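Local atomic coordinates of putative exported protein (Bordetella parapertussis, PDB entry 3OCJ), a protein that is of unknown function but carries a Rossmann-like methyltransferase domain and so probably transfers methyl groups from S-adenosylmethionine. Residues R114-G119 against L136-C141; W180-R185 against R211-A216. All blocks are in the same frame, centred on the assembly; numbering follows the deposited sequence. Where two conformers were deposited one is given.

In the fold
Contact 1 closes before contact 2 opens along the chain, and the two do not touch: their centres lie 24 Å apart and their nearest atoms about 13 Å. What they share is the seven-stranded mixed sheet of the Rossmann-like methyltransferase fold, strand order 3-2-1-4-5-7-6. Contact 1 joins the turn between helix 96-115 and strand 121-124 to the loop that leads into the adjacent strand 145-150. Contact 2 sets the loop before strand 188-192 against helix 203-216, which precedes strand 221-226. Both are packing of connections around neighbouring parallel strands, and neither contains a bound ligand; the palmitic acid lies about 11 Å from the side chain of Trp180.

Contact 1: residues R114-G119 against L136-C141; sequences RHLRPG and LDYSAC
Leu116 packs its side chain against Cys141 and Tyr138, joining the turn between helix 96-115 and strand 121-124 to the loop between helix 131-134 and strand 145-150. CB lies 3.9 Å from Cys141 SG. CG packs against the same sulfur and against Cys141 CB. Beyond the fork, CD2 comes obliquely to the Tyr138 ring, 3.7 Å from CE1, with Leu136 CD1 more distant at 4.5 Å. The two side chains, Leu116 and Tyr138, run nearly perpendicular. A branched leucine suits this spot because one methyl can meet the ring while its stem rests on the thiol.

Cys141, small and polarisable, packs against the backbone of Leu116 and Arg117: with SG anti to its carbonyl carbon (chi1 -69°), the sulfur lies 3.7 Å from Leu116 O and 4.2 Å from Pro118 CD. Cys141 ends a type I turn that begins at Tyr138. Tyr138 OH is hydrogen-bonded to Leu133 O, which helps to fix the ring.

No hydrogen bond crosses between the two segments, though Gln113 NE2 bonds Asp137 O from just outside. Cohesion rests on apolar and sulfur packing, while Arg117 NH1, donating to Arg114 O and Leu116 O, and the Asx turn from Ser139 N to Asp137 OD1 help to hold each segment.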
ATOM      1  N   ARG A 114      18.958   4.137   5.228  1.00 17.01           N
ATOM      2  CA  ARG A 114      19.662   4.228   6.501  1.00 16.22           C
ATOM      3  C   ARG A 114      20.204   2.881   6.973  1.00 15.06           C
ATOM      4  O   ARG A 114      21.298   2.807   7.539  1.00 19.08           O
ATOM      5  CB  ARG A 114      18.716   4.809   7.564  1.00 20.77           C
ATOM      6  CG  ARG A 114      19.201   4.663   8.992  1.00 22.99           C
ATOM      7  CD  ARG A 114      18.259   5.375   9.963  1.00 28.52           C
ATOM      8  NE  ARG A 114      18.554   5.016  11.345  1.00 29.36           N
ATOM      9  CZ  ARG A 114      18.026   5.610  12.410  1.00 34.80           C
ATOM     10  NH1 ARG A 114      18.369   5.202  13.625  1.00 33.97           N
ATOM     11  NH2 ARG A 114      17.165   6.611  12.264  1.00 37.69           N
ATOM     12  N   HIS A 115      19.440   1.818   6.733  1.00 16.45           N
ATOM     13  CA  HIS A 115      19.783   0.498   7.254  1.00 17.42           C
ATOM     14  C   HIS A 115      20.624  -0.351   6.294  1.00 20.86           C
ATOM     15  O   HIS A 115      21.183  -1.363   6.695  1.00 20.26           O
ATOM     16  CB  HIS A 115      18.511  -0.254   7.677  1.00 20.30           C
ATOM     17  CG  HIS A 115      17.834   0.353   8.863  1.00 22.47           C
ATOM     18  ND1 HIS A 115      18.090  -0.057  10.156  1.00 39.32           N
ATOM     19  CD2 HIS A 115      16.930   1.354   8.960  1.00 16.81           C
ATOM     20  CE1 HIS A 115      17.367   0.663  10.994  1.00 35.42           C
ATOM     21  NE2 HIS A 115      16.667   1.540  10.296  1.00 20.76           N
ATOM     22  N   LEU A 116      20.707   0.072   5.036  1.00 18.41           N
ATOM     23  CA  LEU A 116      21.459  -0.656   4.010  1.00 18.19           C
ATOM     24  C   LEU A 116      22.946  -0.705   4.369  1.00 18.06           C
ATOM     25  O   LEU A 116      23.509   0.287   4.833  1.00 17.89           O
ATOM     26  CB  LEU A 116      21.277   0.050   2.667  1.00 24.33           C
ATOM     27  CG  LEU A 116      21.316  -0.730   1.354  1.00 31.32           C
ATOM     28  CD1 LEU A 116      20.185  -1.747   1.296  1.00 22.58           C
ATOM     29  CD2 LEU A 116      21.216   0.252   0.192  1.00 28.43           C
ATOM     30  N   ARG A 117      23.578  -1.859   4.162  1.00 16.49           N
ATOM     31  CA  ARG A 117      25.027  -2.011   4.315  1.00 17.75           C
ATOM     32  C   ARG A 117      25.541  -2.873   3.162  1.00 17.51           C
ATOM     33  O   ARG A 117      24.776  -3.631   2.566  1.00 17.85           O
ATOM     34  CB  ARG A 117      25.374  -2.709   5.635  1.00 19.32           C
ATOM     35  CG  ARG A 117      24.963  -1.976   6.904  1.00 19.99           C
ATOM     36  CD  ARG A 117      25.754  -0.702   7.102  1.00 20.95           C
ATOM     37  NE  ARG A 117      25.455  -0.099   8.400  1.00 21.25           N
ATOM     38  CZ  ARG A 117      24.454   0.746   8.613  1.00 22.08           C
ATOM     39  NH1 ARG A 117      23.663   1.102   7.613  1.00 20.34           N
ATOM     40  NH2 ARG A 117      24.244   1.245   9.825  1.00 23.91           N
ATOM     41  N   PRO A 118      26.847  -2.793   2.864  1.00 16.15           N
ATOM     42  CA  PRO A 118      27.398  -3.644   1.803  1.00 19.96           C
ATOM     43  C   PRO A 118      27.092  -5.116   2.061  1.00 20.56           C
ATOM     44  O   PRO A 118      27.184  -5.569   3.203  1.00 20.17           O
ATOM     45  CB  PRO A 118      28.911  -3.391   1.898  1.00 19.83           C
ATOM     46  CG  PRO A 118      29.030  -2.027   2.516  1.00 22.62           C
ATOM     47  CD  PRO A 118      27.864  -1.911   3.466  1.00 19.79           C
ATOM     48  N   GLY A 119      26.722  -5.845   1.012  1.00 18.59           N
ATOM     49  CA  GLY A 119      26.515  -7.278   1.113  1.00 20.65           C
ATOM     50  C   GLY A 119      25.233  -7.721   1.796  1.00 19.23           C
ATOM     51  O   GLY A 119      25.001  -8.920   1.973  1.00 23.06           O
ATOM     52  N   LEU A 136      16.623   3.078  -4.435  1.00 21.53           N
ATOM     53  CA  LEU A 136      17.673   3.362  -3.457  1.00 16.98           C
ATOM     54  C   LEU A 136      19.021   3.652  -4.112  1.00 20.07           C
ATOM     55  O   LEU A 136      19.242   3.339  -5.286  1.00 23.82           O
ATOM     56  CB  LEU A 136      17.822   2.211  -2.455  1.00 17.67           C
ATOM     57  CG  LEU A 136      16.570   1.781  -1.693  1.00 18.77           C
ATOM     58  CD1 LEU A 136      16.866   0.609  -0.769  1.00 19.46           C
ATOM     59  CD2 LEU A 136      15.981   2.944  -0.918  1.00 20.40           C
ATOM     60  N   ASP A 137      19.916   4.265  -3.342  1.00 18.46           N
ATOM     61  CA  ASP A 137      21.256   4.589  -3.810  1.00 18.94           C
ATOM     62  C   ASP A 137      22.194   3.482  -3.356  1.00 21.10           C
ATOM     63  O   ASP A 137      22.421   3.308  -2.160  1.00 20.21           O
ATOM     64  CB  ASP A 137      21.678   5.945  -3.224  1.00 22.19           C
ATOM     65  CG  ASP A 137      23.074   6.371  -3.646  1.00 30.14           C
ATOM     66  OD1 ASP A 137      23.748   5.619  -4.377  1.00 28.73           O
ATOM     67  OD2 ASP A 137      23.500   7.474  -3.240  1.00 32.34           O
ATOM     68  N   TYR A 138      22.744   2.734  -4.315  1.00 22.92           N
ATOM     69  CA  TYR A 138      23.610   1.601  -4.003  1.00 21.56           C
ATOM     70  C   TYR A 138      25.102   1.902  -4.172  1.00 25.16           C
ATOM     71  O   TYR A 138      25.928   1.001  -4.068  1.00 25.13           O
ATOM     72  CB  TYR A 138      23.209   0.381  -4.846  1.00 20.27           C
ATOM     73  CG  TYR A 138      21.832  -0.133  -4.475  1.00 18.94           C
ATOM     74  CD1 TYR A 138      21.656  -0.960  -3.369  1.00 19.89           C
ATOM     75  CD2 TYR A 138      20.703   0.222  -5.210  1.00 18.62           C
ATOM     76  CE1 TYR A 138      20.393  -1.426  -3.004  1.00 17.89           C
ATOM     77  CE2 TYR A 138      19.430  -0.232  -4.849  1.00 17.64           C
ATOM     78  CZ  TYR A 138      19.285  -1.063  -3.749  1.00 17.83           C
ATOM     79  OH  TYR A 138      18.039  -1.523  -3.378  1.00 18.73           O
ATOM     80  N   SER A 139      25.444   3.173  -4.378  1.00 25.26           N
ATOM     81  CA  SER A 139      26.823   3.578  -4.670  0.55 26.97           C
ATOM     82  C   SER A 139      27.833   3.236  -3.569  1.00 28.14           C
ATOM     83  O   SER A 139      29.032   3.084  -3.841  1.00 33.36           O
ATOM     84  CB  SER A 139      26.884   5.075  -4.988  0.55 31.79           C
ATOM     85  OG  SER A 139      26.525   5.859  -3.863  0.55 31.22           O
ATOM     86  N   ALA A 140      27.368   3.116  -2.331  1.00 29.35           N
ATOM     87  CA  ALA A 140      28.262   2.784  -1.224  1.00 26.83           C
ATOM     88  C   ALA A 140      27.908   1.464  -0.561  1.00 30.18           C
ATOM     89  O   ALA A 140      28.466   1.112   0.484  1.00 25.70           O
ATOM     90  CB  ALA A 140      28.290   3.919  -0.191  1.00 34.01           C
ATOM     91  N   CYS A 141      26.983   0.730  -1.174  1.00 23.30           N
ATOM     92  CA  CYS A 141      26.575  -0.571  -0.649  1.00 21.85           C
ATOM     93  C   CYS A 141      26.766  -1.625  -1.732  1.00 22.45           C
ATOM     94  O   CYS A 141      25.799  -2.157  -2.265  1.00 22.16           O
ATOM     95  CB  CYS A 141      25.130  -0.545  -0.098  1.00 21.19           C
ATOM     96  SG  CYS A 141      24.988   0.444   1.407  1.00 29.36           S
TER

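Contact 2: residues W180-R185 against R211-A216; sequences WKLDTR and RRFWQA
Trp180 and Lys181 meet Arg212 through their backbones. Trp180 O lies over one face of the Arg212 guanidinium, 3.4 Å from NE but too poorly angled for a hydrogen bond. Lys181 O is tied to Arg212 NH1 through a water, which donates to the carbonyl and accepts from the nitrogen.

At Leu182 the direct bond forms. Arg212 NH1 donates to Leu182 O at 2.8 Å; the oxygen lies near the guanidinium plane, yet the donor stands above the carbonyl plane. An arginine suits this place because its chain, extended from CG to NE, carries the cation from the helix to the loop, where a carbonyl and a water share NH1. The side chain of Leu182 turns inward instead: CG is anti to the backbone N (chi1 -177°), and CD2 meets the edge of the Phe213 ring, 3.7 Å from CD1, and also touches Ala216 CB at 4.0 Å.

Thr184 packs its CB 3.8 Å from Ala216 CB, and its carbonyl oxygen receives a CA-H...O contact from Ala216 CA at 3.1 Å. Alanine's small side chain permits this close approach of loop and helix. A second water lies within bonding distance of both Thr184 O and Arg212 O. At Arg185, CA makes a longer contact of this kind with Gln215 O.

The loop thus runs along the last turn of helix 203-216 and continues into strand 188-192, where Thr184 OG1 and Tyr188 OH share a hydrogen bond and Tyr188 touches Ala216, while Phe213 packs on Leu191.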
ATOM      1  N   TRP A 180       1.473 -14.886   3.087  1.00 15.09           N
ATOM      2  CA  TRP A 180       0.964 -15.344   4.379  1.00 15.55           C
ATOM      3  C   TRP A 180       1.556 -16.679   4.841  1.00 17.40           C
ATOM      4  O   TRP A 180       1.376 -17.074   5.990  1.00 20.58           O
ATOM      5  CB  TRP A 180      -0.572 -15.428   4.356  1.00 15.30           C
ATOM      6  CG  TRP A 180      -1.218 -14.110   4.077  1.00 13.84           C
ATOM      7  CD1 TRP A 180      -1.634 -13.642   2.867  1.00 14.87           C
ATOM      8  CD2 TRP A 180      -1.491 -13.069   5.025  1.00 12.33           C
ATOM      9  NE1 TRP A 180      -2.167 -12.385   3.004  1.00 13.87           N
ATOM     10  CE2 TRP A 180      -2.082 -12.003   4.317  1.00 12.34           C
ATOM     11  CE3 TRP A 180      -1.299 -12.941   6.405  1.00 12.74           C
ATOM     12  CZ2 TRP A 180      -2.498 -10.824   4.943  1.00 12.96           C
ATOM     13  CZ3 TRP A 180      -1.711 -11.779   7.022  1.00 11.97           C
ATOM     14  CH2 TRP A 180      -2.302 -10.734   6.294  1.00 11.41           C
ATOM     15  N   LYS A 181       2.264 -17.368   3.948  1.00 16.37           N
ATOM     16  CA  LYS A 181       2.871 -18.663   4.277  1.00 16.28           C
ATOM     17  C   LYS A 181       4.399 -18.577   4.302  1.00 16.88           C
ATOM     18  O   LYS A 181       5.087 -19.597   4.271  1.00 19.19           O
ATOM     19  CB  LYS A 181       2.422 -19.743   3.283  1.00 19.26           C
ATOM     20  CG  LYS A 181       0.919 -19.957   3.207  1.00 22.88           C
ATOM     21  CD  LYS A 181       0.587 -21.074   2.211  1.00 30.18           C
ATOM     22  CE  LYS A 181      -0.889 -21.089   1.821  1.00 33.62           C
ATOM     23  NZ  LYS A 181      -1.115 -20.704   0.385  1.00 28.23           N
ATOM     24  N   LEU A 182       4.930 -17.358   4.355  1.00 15.89           N
ATOM     25  CA  LEU A 182       6.375 -17.156   4.390  1.00 16.81           C
ATOM     26  C   LEU A 182       7.015 -18.045   5.453  1.00 18.48           C
ATOM     27  O   LEU A 182       6.569 -18.063   6.595  1.00 18.74           O
ATOM     28  CB  LEU A 182       6.674 -15.689   4.705  1.00 15.86           C
ATOM     29  CG  LEU A 182       8.145 -15.286   4.721  1.00 19.59           C
ATOM     30  CD1 LEU A 182       8.761 -15.418   3.335  1.00 21.67           C
ATOM     31  CD2 LEU A 182       8.287 -13.860   5.235  1.00 19.50           C
ATOM     32  N   ASP A 183       8.065 -18.778   5.092  1.00 18.50           N
ATOM     33  CA  ASP A 183       8.685 -19.676   6.065  1.00 19.11           C
ATOM     34  C   ASP A 183      10.213 -19.668   6.025  1.00 19.03           C
ATOM     35  O   ASP A 183      10.855 -20.567   6.556  1.00 24.67           O
ATOM     36  CB  ASP A 183       8.127 -21.098   5.938  1.00 24.15           C
ATOM     37  CG  ASP A 183       8.531 -21.778   4.641  1.00 35.92           C
ATOM     38  OD1 ASP A 183       9.198 -21.142   3.797  1.00 30.11           O
ATOM     39  OD2 ASP A 183       8.177 -22.965   4.465  1.00 45.28           O
ATOM     40  N   THR A 184      10.778 -18.635   5.408  1.00 18.43           N
ATOM     41  CA  THR A 184      12.222 -18.416   5.400  1.00 18.80           C
ATOM     42  C   THR A 184      12.755 -18.333   6.823  1.00 18.53           C
ATOM     43  O   THR A 184      12.150 -17.689   7.678  1.00 18.91           O
ATOM     44  CB  THR A 184      12.574 -17.097   4.678  1.00 22.06           C
ATOM     45  OG1 THR A 184      12.015 -17.101   3.355  1.00 24.31           O
ATOM     46  CG2 THR A 184      14.087 -16.898   4.603  1.00 25.52           C
ATOM     47  N   ARG A 185      13.896 -18.972   7.073  1.00 19.29           N
ATOM     48  CA  ARG A 185      14.531 -18.894   8.382  1.00 20.94           C
ATOM     49  C   ARG A 185      15.848 -18.138   8.309  1.00 21.70           C
ATOM     50  O   ARG A 185      16.798 -18.603   7.682  1.00 21.04           O
ATOM     51  CB  ARG A 185      14.777 -20.292   8.957  1.00 28.46           C
ATOM     52  CG  ARG A 185      13.559 -20.908   9.616  1.00 43.99           C
ATOM     53  CD  ARG A 185      12.653 -21.567   8.600  1.00 57.83           C
ATOM     54  NE  ARG A 185      11.294 -21.737   9.107  1.00 64.04           N
ATOM     55  CZ  ARG A 185      10.929 -22.682   9.968  1.00 68.13           C
ATOM     56  NH1 ARG A 185       9.668 -22.761  10.371  1.00 67.84           N
ATOM     57  NH2 ARG A 185      11.824 -23.545  10.431  1.00 67.17           N
ATOM     58  N   ARG A 211       5.181 -12.424  12.811  1.00 12.94           N
ATOM     59  CA  ARG A 211       6.033 -13.483  13.337  1.00 14.84           C
ATOM     60  C   ARG A 211       6.820 -14.169  12.223  1.00 12.83           C
ATOM     61  O   ARG A 211       7.998 -14.494  12.398  1.00 14.64           O
ATOM     62  CB  ARG A 211       5.222 -14.512  14.123  1.00 15.96           C
ATOM     63  CG  ARG A 211       6.048 -15.192  15.194  1.00 21.71           C
ATOM     64  CD  ARG A 211       5.266 -16.269  15.921  1.00 21.04           C
ATOM     65  NE  ARG A 211       4.018 -15.780  16.508  1.00 21.92           N
ATOM     66  CZ  ARG A 211       3.913 -15.237  17.717  1.00 20.13           C
ATOM     67  NH1 ARG A 211       4.986 -15.085  18.482  1.00 24.04           N
ATOM     68  NH2 ARG A 211       2.728 -14.849  18.158  1.00 22.32           N
ATOM     69  N   ARG A 212       6.179 -14.382  11.074  1.00 13.34           N
ATOM     70  CA  ARG A 212       6.893 -14.957   9.935  1.00 13.49           C
ATOM     71  C   ARG A 212       7.981 -14.014   9.440  1.00 12.57           C
ATOM     72  O   ARG A 212       9.078 -14.449   9.101  1.00 14.40           O
ATOM     73  CB  ARG A 212       5.914 -15.330   8.821  1.00 14.98           C
ATOM     74  CG  ARG A 212       5.039 -16.508   9.228  1.00 18.13           C
ATOM     75  CD  ARG A 212       3.962 -16.837   8.224  1.00 21.82           C
ATOM     76  NE  ARG A 212       3.175 -17.970   8.706  1.00 26.06           N
ATOM     77  CZ  ARG A 212       3.431 -19.239   8.411  1.00 27.19           C
ATOM     78  NH1 ARG A 212       4.445 -19.547   7.615  1.00 23.49           N
ATOM     79  NH2 ARG A 212       2.668 -20.202   8.911  1.00 30.72           N
ATOM     80  N   PHE A 213       7.696 -12.715   9.434  1.00 12.77           N
ATOM     81  CA  PHE A 213       8.737 -11.739   9.106  1.00 13.06           C
ATOM     82  C   PHE A 213       9.909 -11.843  10.095  1.00 13.47           C
ATOM     83  O   PHE A 213      11.067 -11.857   9.703  1.00 13.62           O
ATOM     84  CB  PHE A 213       8.186 -10.314   9.141  1.00 13.24           C
ATOM     85  CG  PHE A 213       7.176 -10.002   8.066  1.00 11.86           C
ATOM     86  CD1 PHE A 213       7.077 -10.766   6.917  1.00 13.42           C
ATOM     87  CD2 PHE A 213       6.339  -8.896   8.207  1.00 12.79           C
ATOM     88  CE1 PHE A 213       6.137 -10.440   5.930  1.00 13.93           C
ATOM     89  CE2 PHE A 213       5.413  -8.560   7.226  1.00 13.33           C
ATOM     90  CZ  PHE A 213       5.310  -9.335   6.089  1.00 13.75           C
ATOM     91  N   TRP A 214       9.606 -11.909  11.384  1.00 13.46           N
ATOM     92  CA  TRP A 214      10.655 -12.004  12.397  1.00 14.60           C
ATOM     93  C   TRP A 214      11.500 -13.256  12.182  1.00 13.88           C
ATOM     94  O   TRP A 214      12.728 -13.213  12.231  1.00 15.48           O
ATOM     95  CB  TRP A 214      10.016 -12.027  13.778  1.00 14.87           C
ATOM     96  CG  TRP A 214      10.971 -11.923  14.930  1.00 16.22           C
ATOM     97  CD1 TRP A 214      11.296 -10.793  15.629  1.00 15.56           C
ATOM     98  CD2 TRP A 214      11.725 -12.995  15.524  1.00 19.33           C
ATOM     99  NE1 TRP A 214      12.199 -11.102  16.632  1.00 16.71           N
ATOM    100  CE2 TRP A 214      12.476 -12.445  16.583  1.00 17.16           C
ATOM    101  CE3 TRP A 214      11.830 -14.369  15.265  1.00 20.66           C
ATOM    102  CZ2 TRP A 214      13.322 -13.216  17.381  1.00 20.07           C
ATOM    103  CZ3 TRP A 214      12.677 -15.134  16.064  1.00 22.74           C
ATOM    104  CH2 TRP A 214      13.408 -14.553  17.103  1.00 21.40           C
ATOM    105  N   GLN A 215      10.837 -14.374  11.919  1.00 16.33           N
ATOM    106  CA  GLN A 215      11.545 -15.630  11.709  1.00 16.48           C
ATOM    107  C   GLN A 215      12.435 -15.580  10.462  1.00 16.08           C
ATOM    108  O   GLN A 215      13.511 -16.182  10.434  1.00 19.06           O
ATOM    109  CB  GLN A 215      10.545 -16.794  11.686  1.00 21.35           C
ATOM    110  CG  GLN A 215       9.925 -17.033  13.064  1.00 28.65           C
ATOM    111  CD  GLN A 215       8.707 -17.944  13.047  1.00 38.94           C
ATOM    112  OE1 GLN A 215       8.166 -18.264  11.989  1.00 43.99           O
ATOM    113  NE2 GLN A 215       8.259 -18.354  14.233  1.00 30.96           N
ATOM    114  N   ALA A 216      12.008 -14.817   9.453  1.00 14.81           N
ATOM    115  CA  ALA A 216      12.766 -14.693   8.210  1.00 17.00           C
ATOM    116  C   ALA A 216      13.997 -13.792   8.348  1.00 17.87           C
ATOM    117  O   ALA A 216      14.927 -13.884   7.548  1.00 16.55           O
ATOM    118  CB  ALA A 216      11.863 -14.193   7.082  1.00 16.14           C
TER
HETATM  119  O   HOH W   1       4.223 -22.040   5.720  1.00 38.96           O
HETATM  120  O   HOH W   2       9.415 -17.003   7.975  1.00 18.02           O